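Beta-microseminoprotein (Homo sapiens, PDB 3IX0) is a secreted prostate and seminal plasma protein that forms homodimers, interacts with PI16 and probably binds immunoglobulin. Local coordinates at residues I28-T39 and C42-V53; S54-Q65 and Y75-P83. One frame throughout, in Å; residues are numbered along the deposited sequence.

Contact 1 of 2, residues I28-T39 and C42-V53; sequences INSEWQTDNCET and CYETEISCCTLV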
# COMPACT_ATOMS: atom_id res chain seq x y z
N ILE B 28 -9.10 -20.51 0.22
CA ILE B 28 -9.29 -19.53 -0.85
C ILE B 28 -10.26 -18.49 -0.31
O ILE B 28 -11.22 -18.84 0.37
CB ILE B 28 -9.85 -20.19 -2.13
CG1 ILE B 28 -8.88 -21.25 -2.65
CG2 ILE B 28 -10.02 -19.17 -3.22
CD1 ILE B 28 -7.59 -20.65 -3.19
N ASN B 29 -9.98 -17.23 -0.58
CA ASN B 29 -10.75 -16.09 -0.09
C ASN B 29 -10.69 -15.79 1.41
O ASN B 29 -11.57 -15.12 1.94
CB ASN B 29 -12.21 -16.15 -0.56
CG ASN B 29 -12.32 -16.10 -2.06
OD1 ASN B 29 -11.53 -15.43 -2.74
ND2 ASN B 29 -13.28 -16.84 -2.61
N SER B 30 -9.65 -16.25 2.09
CA SER B 30 -9.52 -15.92 3.52
C SER B 30 -8.44 -14.88 3.79
O SER B 30 -7.47 -14.76 3.02
CB SER B 30 -9.26 -17.17 4.35
OG SER B 30 -7.91 -17.57 4.23
N GLU B 31 -8.61 -14.15 4.89
CA GLU B 31 -7.64 -13.15 5.33
C GLU B 31 -6.99 -13.60 6.63
O GLU B 31 -7.64 -14.24 7.45
CB GLU B 31 -8.32 -11.78 5.51
CG GLU B 31 -7.40 -10.66 5.98
CD GLU B 31 -7.22 -10.61 7.51
OE1 GLU B 31 -8.06 -11.19 8.23
OE2 GLU B 31 -6.23 -9.99 7.99
N TRP B 32 -5.71 -13.31 6.80
CA TRP B 32 -5.05 -13.53 8.09
C TRP B 32 -4.04 -12.44 8.41
O TRP B 32 -3.55 -11.74 7.52
CB TRP B 32 -4.37 -14.89 8.14
CG TRP B 32 -3.12 -15.04 7.30
CD1 TRP B 32 -1.83 -14.99 7.74
CD2 TRP B 32 -3.05 -15.31 5.88
NE1 TRP B 32 -0.96 -15.20 6.69
CE2 TRP B 32 -1.68 -15.40 5.54
CE3 TRP B 32 -4.00 -15.48 4.88
CZ2 TRP B 32 -1.25 -15.65 4.23
CZ3 TRP B 32 -3.58 -15.71 3.58
CH2 TRP B 32 -2.21 -15.80 3.27
N GLN B 33 -3.73 -12.29 9.69
CA GLN B 33 -2.66 -11.39 10.08
C GLN B 33 -1.42 -12.23 10.34
O GLN B 33 -1.50 -13.34 10.88
CB GLN B 33 -3.07 -10.59 11.31
CG GLN B 33 -4.39 -9.83 11.13
CD GLN B 33 -4.74 -8.95 12.33
OE1 GLN B 33 -3.85 -8.41 13.01
NE2 GLN B 33 -6.04 -8.81 12.61
N THR B 34 -0.27 -11.71 9.92
CA THR B 34 0.99 -12.40 10.12
C THR B 34 1.58 -12.05 11.48
O THR B 34 0.92 -11.42 12.31
CB THR B 34 2.00 -11.94 9.09
OG1 THR B 34 2.22 -10.53 9.29
CG2 THR B 34 1.49 -12.21 7.63
N ASP B 35 2.83 -12.43 11.68
CA ASP B 35 3.52 -12.09 12.92
C ASP B 35 4.47 -10.92 12.72
O ASP B 35 5.36 -10.67 13.53
CB ASP B 35 4.26 -13.31 13.48
CG ASP B 35 3.30 -14.33 14.06
OD1 ASP B 35 2.28 -13.92 14.66
OD2 ASP B 35 3.57 -15.54 13.92
N ASN B 36 4.28 -10.19 11.62
CA ASN B 36 5.11 -9.02 11.37
C ASN B 36 4.25 -7.88 10.86
O ASN B 36 4.58 -7.19 9.89
CB ASN B 36 6.27 -9.34 10.42
CG ASN B 36 5.82 -9.52 8.98
OD1 ASN B 36 4.83 -10.20 8.69
ND2 ASN B 36 6.56 -8.89 8.07
N CYS B 37 3.10 -7.72 11.52
CA CYS B 37 2.24 -6.56 11.28
C CYS B 37 1.82 -6.44 9.82
O CYS B 37 1.87 -5.36 9.23
CB CYS B 37 2.96 -5.28 11.75
SG CYS B 37 3.28 -5.30 13.54
N GLU B 38 1.39 -7.57 9.24
CA GLU B 38 0.80 -7.54 7.91
C GLU B 38 -0.54 -8.21 7.89
O GLU B 38 -0.84 -9.10 8.69
CB GLU B 38 1.71 -8.22 6.87
CG GLU B 38 3.09 -7.59 6.73
CD GLU B 38 4.00 -8.39 5.80
OE1 GLU B 38 3.72 -9.58 5.58
OE2 GLU B 38 4.98 -7.83 5.28
N THR B 39 -1.36 -7.77 6.95
CA THR B 39 -2.58 -8.47 6.64
C THR B 39 -2.46 -9.04 5.22
O THR B 39 -2.18 -8.31 4.26
CB THR B 39 -3.84 -7.57 6.80
OG1 THR B 39 -4.97 -8.25 6.26
CG2 THR B 39 -3.67 -6.23 6.07
N CYS B 42 -5.64 -14.58 0.69
CA CYS B 42 -5.42 -15.68 -0.23
C CYS B 42 -6.50 -15.70 -1.31
O CYS B 42 -7.68 -15.80 -1.00
CB CYS B 42 -5.45 -17.00 0.54
SG CYS B 42 -5.66 -18.45 -0.53
N TYR B 43 -6.11 -15.62 -2.57
CA TYR B 43 -7.07 -15.77 -3.66
C TYR B 43 -6.69 -16.93 -4.55
O TYR B 43 -5.54 -17.40 -4.56
CB TYR B 43 -7.15 -14.52 -4.56
CG TYR B 43 -7.41 -13.23 -3.84
CD1 TYR B 43 -6.36 -12.42 -3.43
CD2 TYR B 43 -8.71 -12.81 -3.56
CE1 TYR B 43 -6.59 -11.23 -2.77
CE2 TYR B 43 -8.94 -11.62 -2.90
CZ TYR B 43 -7.88 -10.83 -2.51
OH TYR B 43 -8.10 -9.65 -1.84
N GLU B 44 -7.68 -17.34 -5.32
CA GLU B 44 -7.52 -18.35 -6.35
C GLU B 44 -6.17 -18.18 -7.06
O GLU B 44 -5.35 -19.09 -7.05
CB GLU B 44 -8.68 -18.22 -7.33
CG GLU B 44 -8.99 -19.47 -8.11
CD GLU B 44 -9.40 -20.62 -7.23
OE1 GLU B 44 -8.73 -21.68 -7.28
OE2 GLU B 44 -10.39 -20.46 -6.48
N THR B 45 -5.92 -17.01 -7.63
CA THR B 45 -4.74 -16.86 -8.47
C THR B 45 -3.62 -16.01 -7.90
O THR B 45 -2.58 -15.87 -8.52
CB THR B 45 -5.13 -16.27 -9.84
OG1 THR B 45 -5.75 -15.00 -9.63
CG2 THR B 45 -6.10 -17.21 -10.55
N GLU B 46 -3.82 -15.47 -6.70
CA GLU B 46 -2.82 -14.58 -6.14
C GLU B 46 -2.86 -14.52 -4.62
O GLU B 46 -3.86 -14.86 -4.00
CB GLU B 46 -2.98 -13.17 -6.71
CG GLU B 46 -4.34 -12.53 -6.45
CD GLU B 46 -4.42 -11.09 -6.97
OE1 GLU B 46 -3.55 -10.68 -7.76
OE2 GLU B 46 -5.35 -10.37 -6.57
N ILE B 47 -1.76 -14.05 -4.04
CA ILE B 47 -1.69 -13.74 -2.64
C ILE B 47 -1.22 -12.30 -2.53
O ILE B 47 -0.27 -11.90 -3.19
CB ILE B 47 -0.68 -14.65 -1.91
CG1 ILE B 47 -1.02 -16.13 -2.12
CG2 ILE B 47 -0.67 -14.33 -0.41
CD1 ILE B 47 0.11 -17.05 -1.72
N SER B 48 -1.91 -11.52 -1.70
CA SER B 48 -1.48 -10.18 -1.41
C SER B 48 -1.17 -10.05 0.09
O SER B 48 -1.83 -10.64 0.92
CB SER B 48 -2.56 -9.18 -1.80
OG SER B 48 -3.69 -9.32 -0.96
N CYS B 49 -0.14 -9.29 0.41
CA CYS B 49 0.13 -8.92 1.79
C CYS B 49 0.31 -7.42 1.85
O CYS B 49 0.99 -6.83 1.00
CB CYS B 49 1.37 -9.65 2.32
SG CYS B 49 1.10 -11.44 2.52
N CYS B 50 -0.32 -6.79 2.85
CA CYS B 50 -0.24 -5.35 3.02
C CYS B 50 0.21 -5.05 4.44
O CYS B 50 -0.19 -5.73 5.38
CB CYS B 50 -1.61 -4.71 2.78
SG CYS B 50 -2.33 -5.01 1.18
N THR B 51 1.03 -4.02 4.62
CA THR B 51 1.46 -3.68 5.95
C THR B 51 0.31 -3.06 6.75
O THR B 51 -0.52 -2.32 6.22
CB THR B 51 2.64 -2.71 5.94
OG1 THR B 51 3.09 -2.51 7.28
CG2 THR B 51 2.24 -1.37 5.34
N LEU B 52 0.25 -3.35 8.04
CA LEU B 52 -0.68 -2.62 8.88
C LEU B 52 -0.05 -1.37 9.49
O LEU B 52 -0.73 -0.58 10.15
CB LEU B 52 -1.25 -3.53 9.96
CG LEU B 52 -2.10 -4.64 9.35
CD1 LEU B 52 -2.20 -5.84 10.28
CD2 LEU B 52 -3.48 -4.11 8.96
N VAL B 53 1.25 -1.17 9.26
CA VAL B 53 1.95 -0.11 9.99
C VAL B 53 1.93 1.23 9.26
O VAL B 53 2.42 1.34 8.15
CB VAL B 53 3.43 -0.48 10.28
CG1 VAL B 53 4.10 0.64 11.10
CG2 VAL B 53 3.51 -1.81 11.02
O HOH W 1 -10.29 -15.74 -5.34
O HOH W 2 -4.04 -8.57 1.98
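The carbonyl oxygen of Thr39 is gripped twice: Cys50 N donates to Thr39 O at 2.8 Å, and water 2, which also accepts from Ser48 OG, donates to it. Thr39 N returns a nearly straight bond to Cys50 O, so the two residues form an antiparallel hydrogen-bonded pair. Leu52 N donates to Cys37 O at 2.8 Å, while the Leu52 and Thr39 side chains cross at about a right angle, Leu52 CD2 lying 3.6 Å from Thr39 CG2. Thr39 OG1 stands anti to the backbone N (chi1 170°), which leaves CG2 for Leu52 and carries the hydroxyl to Glu31 OE2, on the anti lone pair of that carboxylate. At the other end Asn29 N meets Cys42 O at 2.7 Å in a bent hydrogen bond (N-H...O 132°), whereas Cys42 N runs almost straight to Ser30 O. Beside this pair Trp32 CZ3 lies 3.8 Å from Cys42 CB, and Ile28 CG2 comes within 3.5 Å of Glu44 OE2; the other oxygen of that carboxylate, OE1, forms a salt bridge with Arg16. Disulfides link Cys42 to Cys18 and Cys50 to Cys2. Strands 31-33, 38-42 and 46-51 are consecutive here in an antiparallel sheet, which strand 2-6 completes beyond 46-51.

Contact 2 of 2, residues S54-Q65 and Y75-P83; sequences STPVGYDKDNCQ and YIVVEKKDP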
# COMPACT_ATOMS: atom_id res chain seq x y z
N SER B 54 1.38 2.24 9.92
CA SER B 54 1.49 3.61 9.44
C SER B 54 2.77 4.30 9.96
O SER B 54 2.96 4.45 11.16
CB SER B 54 0.25 4.40 9.85
OG SER B 54 0.07 5.48 8.98
N THR B 55 3.63 4.70 9.04
CA THR B 55 4.90 5.33 9.37
C THR B 55 4.79 6.86 9.38
O THR B 55 4.50 7.46 8.36
CB THR B 55 5.99 4.94 8.34
OG1 THR B 55 6.01 3.52 8.21
CG2 THR B 55 7.38 5.43 8.75
N PRO B 56 5.03 7.48 10.54
CA PRO B 56 5.02 8.95 10.59
C PRO B 56 6.25 9.49 9.88
O PRO B 56 7.34 9.03 10.16
CB PRO B 56 5.14 9.24 12.08
CG PRO B 56 5.89 7.99 12.62
CD PRO B 56 5.25 6.87 11.86
N VAL B 57 6.06 10.46 9.00
CA VAL B 57 7.17 10.99 8.21
C VAL B 57 7.27 12.52 8.32
O VAL B 57 8.29 13.11 7.97
CB VAL B 57 7.06 10.57 6.72
CG1 VAL B 57 7.32 9.07 6.58
CG2 VAL B 57 5.68 10.93 6.14
N GLY B 58 6.21 13.14 8.83
CA GLY B 58 6.23 14.58 9.01
C GLY B 58 6.10 14.98 10.47
O GLY B 58 5.02 14.91 11.06
N TYR B 59 7.21 15.42 11.03
CA TYR B 59 7.25 15.92 12.40
C TYR B 59 8.61 16.56 12.62
O TYR B 59 9.49 16.47 11.76
CB TYR B 59 7.03 14.78 13.39
CG TYR B 59 8.02 13.63 13.23
CD1 TYR B 59 9.23 13.64 13.90
CD2 TYR B 59 7.72 12.55 12.39
CE1 TYR B 59 10.12 12.60 13.76
CE2 TYR B 59 8.62 11.50 12.25
CZ TYR B 59 9.81 11.53 12.93
OH TYR B 59 10.72 10.51 12.79
N ASP B 60 8.77 17.18 13.78
CA ASP B 60 10.00 17.86 14.17
C ASP B 60 11.11 16.86 14.50
O ASP B 60 11.18 16.36 15.63
CB ASP B 60 9.71 18.71 15.40
CG ASP B 60 10.90 19.52 15.86
OD1 ASP B 60 12.06 19.23 15.49
OD2 ASP B 60 10.66 20.46 16.62
N LYS B 61 11.98 16.60 13.53
CA LYS B 61 13.00 15.58 13.70
C LYS B 61 14.11 16.01 14.64
O LYS B 61 14.85 15.17 15.16
CB LYS B 61 13.58 15.15 12.35
CG LYS B 61 12.60 14.32 11.52
CD LYS B 61 13.33 13.45 10.49
CE LYS B 61 12.34 12.67 9.66
NZ LYS B 61 11.20 13.53 9.23
N ASP B 62 14.22 17.32 14.87
CA ASP B 62 15.20 17.83 15.82
C ASP B 62 14.84 17.45 17.24
O ASP B 62 15.66 16.90 17.97
CB ASP B 62 15.30 19.34 15.73
CG ASP B 62 15.73 19.79 14.36
OD1 ASP B 62 16.72 19.23 13.84
OD2 ASP B 62 15.06 20.69 13.81
N ASN B 63 13.61 17.73 17.64
CA ASN B 63 13.21 17.56 19.02
C ASN B 63 12.43 16.28 19.33
O ASN B 63 12.24 15.94 20.50
CB ASN B 63 12.44 18.80 19.47
CG ASN B 63 13.25 20.06 19.35
OD1 ASN B 63 14.31 20.19 19.97
ND2 ASN B 63 12.77 21.01 18.54
N CYS B 64 12.01 15.57 18.28
CA CYS B 64 11.14 14.41 18.42
C CYS B 64 11.70 13.20 17.69
O CYS B 64 12.42 13.33 16.71
CB CYS B 64 9.74 14.71 17.87
SG CYS B 64 8.91 16.13 18.59
N GLN B 65 11.32 12.01 18.14
CA GLN B 65 11.75 10.81 17.48
C GLN B 65 10.55 9.87 17.36
O GLN B 65 9.60 9.96 18.14
CB GLN B 65 12.87 10.12 18.29
CG GLN B 65 12.42 9.55 19.61
CD GLN B 65 13.57 9.00 20.47
OE1 GLN B 65 14.56 8.49 19.96
NE2 GLN B 65 13.41 9.09 21.78
N TYR B 75 3.67 3.14 15.44
CA TYR B 75 4.67 4.05 15.99
C TYR B 75 4.06 5.01 16.98
O TYR B 75 2.92 5.40 16.86
CB TYR B 75 5.27 4.91 14.88
CG TYR B 75 6.25 4.21 14.01
CD1 TYR B 75 5.85 3.60 12.83
CD2 TYR B 75 7.59 4.19 14.35
CE1 TYR B 75 6.77 2.96 12.00
CE2 TYR B 75 8.53 3.55 13.53
CZ TYR B 75 8.11 2.95 12.37
OH TYR B 75 9.03 2.32 11.58
N ILE B 76 4.86 5.43 17.95
CA ILE B 76 4.57 6.63 18.69
C ILE B 76 5.63 7.66 18.29
O ILE B 76 6.69 7.30 17.78
CB ILE B 76 4.58 6.38 20.21
CG1 ILE B 76 5.92 5.80 20.67
CG2 ILE B 76 3.43 5.45 20.60
CD1 ILE B 76 6.18 5.99 22.16
N VAL B 77 5.31 8.93 18.48
CA VAL B 77 6.24 10.00 18.15
C VAL B 77 6.33 10.92 19.35
O VAL B 77 5.33 11.52 19.76
CB VAL B 77 5.81 10.81 16.94
CG1 VAL B 77 6.85 11.87 16.64
CG2 VAL B 77 5.59 9.87 15.73
N VAL B 78 7.53 11.03 19.91
CA VAL B 78 7.71 11.57 21.24
C VAL B 78 8.94 12.47 21.33
O VAL B 78 9.81 12.45 20.48
CB VAL B 78 7.80 10.43 22.27
CG1 VAL B 78 6.49 9.67 22.32
CG2 VAL B 78 8.93 9.48 21.93
N GLU B 79 8.97 13.27 22.38
CA GLU B 79 10.09 14.17 22.60
C GLU B 79 11.36 13.40 22.96
O GLU B 79 11.33 12.47 23.78
CB GLU B 79 9.74 15.17 23.70
CG GLU B 79 8.73 16.21 23.28
CD GLU B 79 8.42 17.23 24.38
OE1 GLU B 79 9.14 17.27 25.41
OE2 GLU B 79 7.45 17.99 24.21
N LYS B 80 12.46 13.78 22.32
CA LYS B 80 13.77 13.22 22.65
C LYS B 80 14.14 13.41 24.12
O LYS B 80 14.59 12.47 24.79
CB LYS B 80 14.85 13.77 21.73
CG LYS B 80 14.71 13.32 20.27
CD LYS B 80 15.81 13.93 19.42
CE LYS B 80 15.72 13.50 17.96
NZ LYS B 80 16.63 14.33 17.10
N LYS B 81 13.92 14.62 24.63
CA LYS B 81 14.29 14.93 26.01
C LYS B 81 13.37 14.27 27.03
O LYS B 81 13.67 14.26 28.22
CB LYS B 81 14.33 16.44 26.25
CG LYS B 81 12.96 17.06 26.32
CD LYS B 81 13.05 18.57 26.17
CE LYS B 81 11.72 19.22 26.54
NZ LYS B 81 11.95 20.55 27.14
N ASP B 82 12.26 13.70 26.56
CA ASP B 82 11.31 13.02 27.46
C ASP B 82 10.24 12.26 26.68
O ASP B 82 9.19 12.82 26.34
CB ASP B 82 10.64 14.01 28.41
CG ASP B 82 9.71 13.34 29.40
OD1 ASP B 82 9.63 12.09 29.41
OD2 ASP B 82 9.05 14.06 30.18
N PRO B 83 10.52 11.00 26.37
CA PRO B 83 9.65 10.17 25.53
C PRO B 83 8.25 9.95 26.11
O PRO B 83 7.43 9.29 25.47
CB PRO B 83 10.43 8.84 25.41
CG PRO B 83 11.88 9.27 25.52
CD PRO B 83 11.84 10.38 26.59
O HOH W 3 1.65 3.85 13.29
O HOH W 4 7.94 2.23 9.16
O HOH W 5 13.09 16.79 22.84
O HOH W 6 15.17 9.88 23.62
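Lys80 lies along the turn at 61-63 with its chain extended, and each atom finds backbone there. CB and CG each pass 3.6 Å from Asn63 O, CD comes to Asp62 O, and CE touches the carbonyls of Lys61 and Asp62. The ammonium ends between them: NZ donates to Lys61 O at 2.8 Å, in the carbonyl plane, and to Asp62 O from above that group's plane. The two carbonyl dipoles probably help to stabilise the ammonium charge, while the Asp60 side chain steadies the turn through an Asx motif, OD1 accepting from Asn63 N. The turn leads into strand 64-69, which with 74-79 makes an antiparallel beta hairpin; Gln65 and Val78 are a hydrogen-bonded pair, their N-H groups answering each other's oxygens. Val77 CG1 sits over one face of the Tyr59 ring, a CH-pi contact 4.2 Å from the centroid, and its CG2 slides past Pro56 CG at 3.6 Å. With CG anti to its carbonyl carbon (chi1 -76°), Tyr75 turns its ring so that CD1 lies 3.5 Å from Pro56 CD, and Ser54 O approaches the ring edge near its plane. Water 4 lies 2.7 Å from Tyr75 OH and also meets Thr55 OG1. A serine in place of Tyr75 would probably open a gap beside Pro56 CD and end the water 4 bridge between Thr55 OG1 and the phenol oxygen.

How the contacts relate
Contacts 1 and 2 illustrate how one small chain can repeat a hairpin pairing at two distant places: their centres lie about 29 Å apart, yet the segments follow directly, 42-53 running on into 54-65. They meet at this junction, where Val53 CG1 packs against Tyr75 CE1 at 3.7 Å; the same valine touches Cys37 with its other methyl and so faces both contacts. The centre of contact 1 lies about 9 Å from the centre of the chain and that of contact 2 about 20 Å. The Cys37-Cys73 disulfide joins contact 1 to the chain just before strand 74-79 of contact 2, which has its own Cys64-Cys87 bond. The other subunit of the assembly touches neither contact.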